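Local coordinates for protein HepC.19480.a.B1 (Helicobacter pylori, PDB 6MTZ) that is of unknown function but probably acts as a metal-dependent phosphoesterase of the DHH family, cleaving phosphate ester bonds, at residues A125-I128 / V129-L133; D18-G21 / Y22-L26; E149-V152 / E153-N156. All coordinates share one frame; numbering follows the deposited sequence.

Interaction 1: residues A125-I128 / V129-L133. With EDO (1,2-ethanediol), chain C.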
loop_
_atom_site.group_PDB
_atom_site.type_symbol
_atom_site.label_atom_id
_atom_site.label_comp_id
_atom_site.label_asym_id
_atom_site.label_seq_id
_atom_site.Cartn_x
_atom_site.Cartn_y
_atom_site.Cartn_z
ATOM N N ALA A 125 5.027 13.033 11.336
ATOM C CA ALA A 125 4.201 12.029 11.996
ATOM C C ALA A 125 5.050 10.907 12.576
ATOM O O ALA A 125 4.760 10.413 13.671
ATOM C CB ALA A 125 3.167 11.474 11.018
ATOM N N THR A 126 6.114 10.499 11.867
ATOM C CA THR A 126 6.955 9.419 12.374
ATOM C C THR A 126 7.547 9.756 13.742
ATOM O O THR A 126 7.575 8.905 14.637
ATOM C CB THR A 126 8.059 9.097 11.368
ATOM O OG1 THR A 126 7.463 8.512 10.211
ATOM C CG2 THR A 126 9.028 8.076 11.949
ATOM N N LYS A 127 7.996 10.999 13.938
ATOM C CA LYS A 127 8.587 11.354 15.222
ATOM C C LYS A 127 7.527 11.404 16.315
ATOM O O LYS A 127 7.767 10.946 17.437
ATOM C CB LYS A 127 9.325 12.688 15.116
ATOM C CG LYS A 127 10.102 13.064 16.389
ATOM C CD LYS A 127 11.200 14.094 16.074
ATOM C CE LYS A 127 12.088 14.369 17.306
ATOM N NZ LYS A 127 12.950 15.578 17.106
ATOM N N ILE A 128 6.342 11.937 16.000
ATOM C CA ILE A 128 5.229 11.903 16.945
ATOM C C ILE A 128 4.910 10.461 17.350
ATOM O O ILE A 128 4.780 10.152 18.538
ATOM C CB ILE A 128 3.989 12.604 16.356
ATOM C CG1 ILE A 128 4.286 14.064 16.008
ATOM C CG2 ILE A 128 2.823 12.521 17.335
ATOM C CD1 ILE A 128 3.164 14.726 15.237
ATOM N N VAL A 129 4.773 9.558 16.368
ATOM C CA VAL A 129 4.522 8.149 16.681
ATOM C C VAL A 129 5.610 7.607 17.596
ATOM O O VAL A 129 5.328 6.956 18.608
ATOM C CB VAL A 129 4.426 7.304 15.398
ATOM C CG1 VAL A 129 4.363 5.805 15.762
ATOM C CG2 VAL A 129 3.211 7.715 14.577
ATOM N N TYR A 130 6.875 7.851 17.240
ATOM C CA TYR A 130 7.967 7.265 18.007
ATOM C C TYR A 130 7.913 7.713 19.462
ATOM O O TYR A 130 8.012 6.896 20.388
ATOM C CB TYR A 130 9.329 7.614 17.396
ATOM C CG TYR A 130 10.445 7.060 18.261
ATOM C CD1 TYR A 130 10.664 5.698 18.332
ATOM C CD2 TYR A 130 11.218 7.899 19.074
ATOM C CE1 TYR A 130 11.671 5.166 19.157
ATOM C CE2 TYR A 130 12.225 7.385 19.907
ATOM C CZ TYR A 130 12.437 6.019 19.950
ATOM O OH TYR A 130 13.417 5.487 20.765
ATOM N N GLU A 131 7.733 9.009 19.686
ATOM C CA GLU A 131 7.767 9.500 21.059
ATOM C C GLU A 131 6.544 9.035 21.836
ATOM O O GLU A 131 6.649 8.698 23.021
ATOM C CB GLU A 131 7.927 11.024 21.062
ATOM C CG GLU A 131 9.427 11.382 20.955
ATOM C CD GLU A 131 9.758 12.764 20.401
ATOM O OE1 GLU A 131 10.963 13.012 20.193
ATOM O OE2 GLU A 131 8.854 13.594 20.172
ATOM N N PHE A 132 5.391 8.931 21.175
ATOM C CA PHE A 132 4.213 8.393 21.852
ATOM C C PHE A 132 4.402 6.921 22.220
ATOM O O PHE A 132 4.097 6.510 23.343
ATOM C CB PHE A 132 2.963 8.574 20.981
ATOM C CG PHE A 132 1.752 7.864 21.514
ATOM C CD1 PHE A 132 0.981 8.435 22.530
ATOM C CD2 PHE A 132 1.368 6.642 20.998
ATOM C CE1 PHE A 132 -0.147 7.787 23.012
ATOM C CE2 PHE A 132 0.240 5.977 21.488
ATOM C CZ PHE A 132 -0.505 6.540 22.493
ATOM N N LEU A 133 4.878 6.100 21.278
ATOM C CA LEU A 133 5.062 4.685 21.594
ATOM C C LEU A 133 6.156 4.495 22.640
ATOM O O LEU A 133 5.999 3.699 23.574
ATOM C CB LEU A 133 5.377 3.886 20.316
ATOM C CG LEU A 133 4.258 3.889 19.271
ATOM C CD1 LEU A 133 4.565 2.926 18.117
ATOM C CD2 LEU A 133 2.924 3.537 19.931
HETATM C C1 EDO C . 14.546 10.577 17.604
HETATM O O1 EDO C . 15.243 11.783 17.264
HETATM C C2 EDO C . 13.082 10.888 17.913
HETATM O O2 EDO C . 12.852 10.954 19.325
#
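Glu131 and Lys127, one helical turn apart, run at a slant to each other, and a 1,2-ethanediol lies against both. From CB outward, Glu131 first meets Lys127 O, at 3.6 Å from CB, the carbonyl that also accepts the backbone bond from Glu131 N (3.0 Å). CG, set anti to the carbonyl carbon (chi1 -85°), passes within 3.8 Å of the diol atom O2, and the extended chain then delivers the carboxylate. Its OE1 accepts a hydrogen bond from the diol O2 at 2.9 Å and touches Lys127 CE at 3.4 Å, whereas OE2 is turned to a salt bridge with Arg123. This is an i to i+4 neighbour pair on the partly exposed side of helix 125-136, its opposite charges near each other but beyond salt-bridge distance: Lys127 NZ stays 4.5 Å from Glu131 OE1. The lysine is extended, CG anti to its own N (chi1 -174°), and its NZ is in a salt bridge with Glu153 OE1 of helix 145-159. Tyr130 borders the same diol, whose O2 lies at the ring edge, near its plane and 3.5 Å from CD2; Tyr130 OH is hydrogen-bonded to Glu149. On the buried side, Val129 CG2 rests 3.2 Å from Ala125 O.

Interaction 2: residues D18-G21 / Y22-L26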
loop_
_atom_site.group_PDB
_atom_site.type_symbol
_atom_site.label_atom_id
_atom_site.label_comp_id
_atom_site.label_asym_id
_atom_site.label_seq_id
_atom_site.Cartn_x
_atom_site.Cartn_y
_atom_site.Cartn_z
ATOM N N ASP A 18 3.329 7.993 2.008
ATOM C CA ASP A 18 4.640 8.475 1.575
ATOM C C ASP A 18 5.701 8.019 2.589
ATOM O O ASP A 18 5.453 7.120 3.398
ATOM C CB ASP A 18 4.592 9.992 1.380
ATOM C CG ASP A 18 4.145 10.711 2.638
ATOM O OD1 ASP A 18 3.955 10.044 3.675
ATOM O OD2 ASP A 18 3.982 11.942 2.599
ATOM N N LEU A 19 6.885 8.634 2.576
ATOM C CA LEU A 19 7.952 8.214 3.486
ATOM C C LEU A 19 7.534 8.384 4.951
ATOM O O LEU A 19 7.726 7.483 5.772
ATOM C CB LEU A 19 9.232 9.012 3.203
ATOM C CG LEU A 19 10.345 8.893 4.268
ATOM C CD1 LEU A 19 10.894 7.488 4.329
ATOM C CD2 LEU A 19 11.503 9.855 4.037
ATOM N N ASP A 20 7.000 9.556 5.304
ATOM C CA ASP A 20 6.507 9.759 6.668
ATOM C C ASP A 20 5.451 8.713 7.007
ATOM O O ASP A 20 5.492 8.085 8.073
ATOM C CB ASP A 20 5.944 11.188 6.814
ATOM C CG ASP A 20 5.786 11.638 8.282
ATOM O OD1 ASP A 20 6.254 10.943 9.200
ATOM O OD2 ASP A 20 5.185 12.717 8.516
ATOM N N GLY A 21 4.518 8.475 6.076
ATOM C CA GLY A 21 3.447 7.530 6.344
ATOM C C GLY A 21 3.933 6.114 6.598
ATOM O O GLY A 21 3.433 5.433 7.499
ATOM N N TYR A 22 4.890 5.630 5.791
ATOM C CA TYR A 22 5.354 4.261 5.998
ATOM C C TYR A 22 6.355 4.152 7.148
ATOM O O TYR A 22 6.391 3.128 7.827
ATOM C CB TYR A 22 5.970 3.685 4.711
ATOM C CG TYR A 22 4.950 3.107 3.764
ATOM C CD1 TYR A 22 4.301 1.915 4.056
ATOM C CD2 TYR A 22 4.624 3.750 2.580
ATOM C CE1 TYR A 22 3.360 1.388 3.199
ATOM C CE2 TYR A 22 3.677 3.226 1.712
ATOM C CZ TYR A 22 3.051 2.050 2.027
ATOM O OH TYR A 22 2.117 1.524 1.158
ATOM N N ALA A 23 7.181 5.175 7.366
ATOM C CA ALA A 23 8.085 5.164 8.518
ATOM C C ALA A 23 7.330 5.055 9.850
ATOM O O ALA A 23 7.841 4.459 10.811
ATOM C CB ALA A 23 8.952 6.423 8.487
ATOM N N CYS A 24 6.125 5.633 9.939
ATOM C CA CYS A 24 5.308 5.432 11.137
ATOM C C CYS A 24 5.143 3.950 11.426
ATOM O O CYS A 24 5.160 3.526 12.582
ATOM C CB CYS A 24 3.933 6.091 10.965
ATOM S SG CYS A 24 3.999 7.891 10.970
ATOM N N GLN A 25 4.975 3.147 10.381
ATOM C CA GLN A 25 4.702 1.729 10.556
ATOM C C GLN A 25 5.964 0.906 10.757
ATOM O O GLN A 25 5.909 -0.136 11.420
ATOM C CB GLN A 25 3.913 1.218 9.356
ATOM C CG GLN A 25 2.525 1.829 9.318
ATOM C CD GLN A 25 1.774 1.509 8.054
ATOM O OE1 GLN A 25 2.351 1.450 6.965
ATOM N NE2 GLN A 25 0.470 1.314 8.186
ATOM N N LEU A 26 7.103 1.343 10.203
ATOM C CA LEU A 26 8.375 0.780 10.650
ATOM C C LEU A 26 8.523 0.966 12.149
ATOM O O LEU A 26 8.911 0.037 12.872
ATOM C CB LEU A 26 9.546 1.435 9.913
ATOM C CG LEU A 26 10.961 0.908 10.213
ATOM C CD1 LEU A 26 11.868 1.135 9.021
ATOM C CD2 LEU A 26 11.589 1.572 11.425
#
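Tyr22 N donates to Asp18 O at 2.9 Å, and Ala23 N and Cys24 N follow with like bonds to Leu19 O and Asp20 O, so the i to i-4 bonding begins with the carbonyl of Asp18, the residue just before the helix. Asp18 is the N-cap: its OD1 accepts from Gly21 N at 2.9 Å with an N-H...O angle of 158°, supplying a partner to an amide that the first turn leaves without one. Tyr22 projects with CG anti to the carbonyl carbon (chi1 -84°), which brings ring atom CD2 to 3.6 Å from Asp18 O in an oblique approach. Ala23 CB sits close over Leu19 O, at 3.2 Å. Asp20 and Cys24 lie along one side, with OD1 4.2 Å from SG; the carboxylate is held by the main-chain amides of Thr126 and Ala125, one to each oxygen. The sequence Asp18-Leu19-Asp20-Gly21 matches the first motif of DHH phosphoesterases, and Asp71 and Asp159 bring further carboxylates close by, consistent with a metal site as in relatives. Helix 19-29 belongs to a beta-alpha-beta unit with parallel strands 10-15 and 35-39, and Gln25 ties it to both: OE1 accepts from Asn39 ND2, NE2 donates to His13 O. Cys24 faces helix 125-136, Ala23 meets Val155 of helix 145-159, and Tyr22 packs on helix 190-203.

Interaction 3: residues E149-V152 / E153-N156. With EDO (1,2-ethanediol), chain C.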
loop_
_atom_site.group_PDB
_atom_site.type_symbol
_atom_site.label_atom_id
_atom_site.label_comp_id
_atom_site.label_asym_id
_atom_site.label_seq_id
_atom_site.Cartn_x
_atom_site.Cartn_y
_atom_site.Cartn_z
ATOM N N GLU A 149 16.332 5.697 16.371
ATOM C CA GLU A 149 16.155 7.123 16.642
ATOM C C GLU A 149 16.820 7.988 15.572
ATOM O O GLU A 149 16.223 8.987 15.154
ATOM C CB GLU A 149 16.656 7.489 18.046
ATOM C CG GLU A 149 15.722 6.955 19.130
ATOM C CD GLU A 149 16.127 7.355 20.537
ATOM O OE1 GLU A 149 17.143 8.063 20.697
ATOM O OE2 GLU A 149 15.425 6.955 21.490
ATOM N N PRO A 150 18.022 7.655 15.086
ATOM C CA PRO A 150 18.549 8.404 13.932
ATOM C C PRO A 150 17.651 8.331 12.706
ATOM O O PRO A 150 17.466 9.337 12.006
ATOM C CB PRO A 150 19.904 7.731 13.686
ATOM C CG PRO A 150 20.326 7.328 15.055
ATOM C CD PRO A 150 19.058 6.782 15.660
ATOM N N LEU A 151 17.089 7.159 12.424
ATOM C CA LEU A 151 16.178 7.043 11.288
ATOM C C LEU A 151 14.962 7.940 11.474
ATOM O O LEU A 151 14.528 8.616 10.533
ATOM C CB LEU A 151 15.766 5.581 11.093
ATOM C CG LEU A 151 15.031 5.186 9.796
ATOM C CD1 LEU A 151 15.234 3.720 9.500
ATOM C CD2 LEU A 151 13.541 5.460 9.890
ATOM N N VAL A 152 14.403 7.964 12.686
ATOM C CA VAL A 152 13.261 8.828 12.959
ATOM C C VAL A 152 13.631 10.284 12.727
ATOM O O VAL A 152 12.908 11.024 12.048
ATOM C CB VAL A 152 12.745 8.591 14.387
ATOM C CG1 VAL A 152 11.794 9.710 14.796
ATOM C CG2 VAL A 152 12.058 7.238 14.457
ATOM N N GLU A 153 14.773 10.709 13.275
ATOM C CA GLU A 153 15.191 12.098 13.143
ATOM C C GLU A 153 15.436 12.466 11.679
ATOM O O GLU A 153 15.110 13.581 11.244
ATOM C CB GLU A 153 16.438 12.344 13.996
ATOM C CG GLU A 153 16.808 13.827 14.124
ATOM C CD GLU A 153 15.766 14.651 14.902
ATOM O OE1 GLU A 153 14.912 14.069 15.620
ATOM O OE2 GLU A 153 15.806 15.897 14.793
ATOM N N MET A 154 15.997 11.533 10.905
ATOM C CA MET A 154 16.208 11.758 9.476
ATOM C C MET A 154 14.889 12.038 8.768
ATOM O O MET A 154 14.758 13.026 8.035
ATOM C CB MET A 154 16.895 10.538 8.849
ATOM C CG MET A 154 16.803 10.516 7.297
ATOM S SD MET A 154 17.030 8.882 6.545
ATOM C CE MET A 154 15.387 8.171 6.689
ATOM N N VAL A 155 13.896 11.175 8.981
ATOM C CA VAL A 155 12.572 11.433 8.434
ATOM C C VAL A 155 12.070 12.796 8.883
ATOM O O VAL A 155 11.500 13.554 8.087
ATOM C CB VAL A 155 11.589 10.313 8.825
ATOM C CG1 VAL A 155 10.165 10.691 8.417
ATOM C CG2 VAL A 155 11.989 9.003 8.169
ATOM N N ASN A 156 12.290 13.145 10.152
ATOM C CA ASN A 156 11.797 14.439 10.629
ATOM C C ASN A 156 12.443 15.581 9.854
ATOM O O ASN A 156 11.753 16.498 9.390
ATOM C CB ASN A 156 12.041 14.603 12.131
ATOM C CG ASN A 156 11.231 15.767 12.725
ATOM O OD1 ASN A 156 10.007 15.681 12.864
ATOM N ND2 ASN A 156 11.906 16.862 13.030
HETATM C C1 EDO C . 14.546 10.577 17.604
HETATM O O1 EDO C . 15.243 11.783 17.264
HETATM C C2 EDO C . 13.082 10.888 17.913
HETATM O O2 EDO C . 12.852 10.954 19.325
#
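Helix 145-159 is kinked at Pro150, whose ring nitrogen carries no hydrogen and so cannot donate to the turn before, yet its carbonyl works normally: Met154 N donates to Pro150 O at 2.9 Å. The flanking bonds, Glu153 N to Glu149 O and Val155 N to Leu151 O, are also intact, the second nearly straight at 175°. Leu151 carries the apolar side of the contact. Met154 bends at its last torsion (chi3 83°), which folds the methyl CE back to 4.3 Å from Leu151 CG, while Val155 CG2 comes alongside Leu151 CD2 at 4.2 Å; one leucine thus meets both its i+3 and i+4 neighbours. Glu153 adds a polar part. It turns at CG (chi2 66°), and its OE1, also in a salt bridge with Lys127 of helix 125-136, receives a hydrogen bond from O1 of a bound 1,2-ethanediol at 2.8 Å. The diol carbon C2 rests on Val152 CG1 at 3.6 Å, and its C1 lies 3.4 Å from Glu149 O. The small molecule, probably from the crystallisation liquor, thus lies between helices 145-159 and 125-136, its other oxygen bonded to Glu131. Three helices surround this one: Val152 and Asn156 pack on helix 125-136, with Asn156 OD1 accepting from Cys124 N just before it, Val155 reaches Ala23 of helix 19-29, and Met154 lies against Leu170 and Cys174 of helix 168-180.

All three are contacts between residues three or four apart within single helices, and the centres of the three contacts lie 10 to 11 Å apart. Interaction 2 is nearest the chain centre, about 11 Å from it between centres, and is the most buried, with seven of eight touching residues buried against five of eight in each of the others. Its chemistry is that of a capped helix start rich in carboxylates; Asp20 joins it to the N-terminal end of 125-133. Interactions 1 and 3 share a partly exposed polar seam, held by Lys127 with Glu153 and Tyr130 with Glu149; the ethanediol spans it second. Interactions 2 and 3 meet through packing, such as Leu26 CD1 to Leu151 CD1 at 4.3 Å.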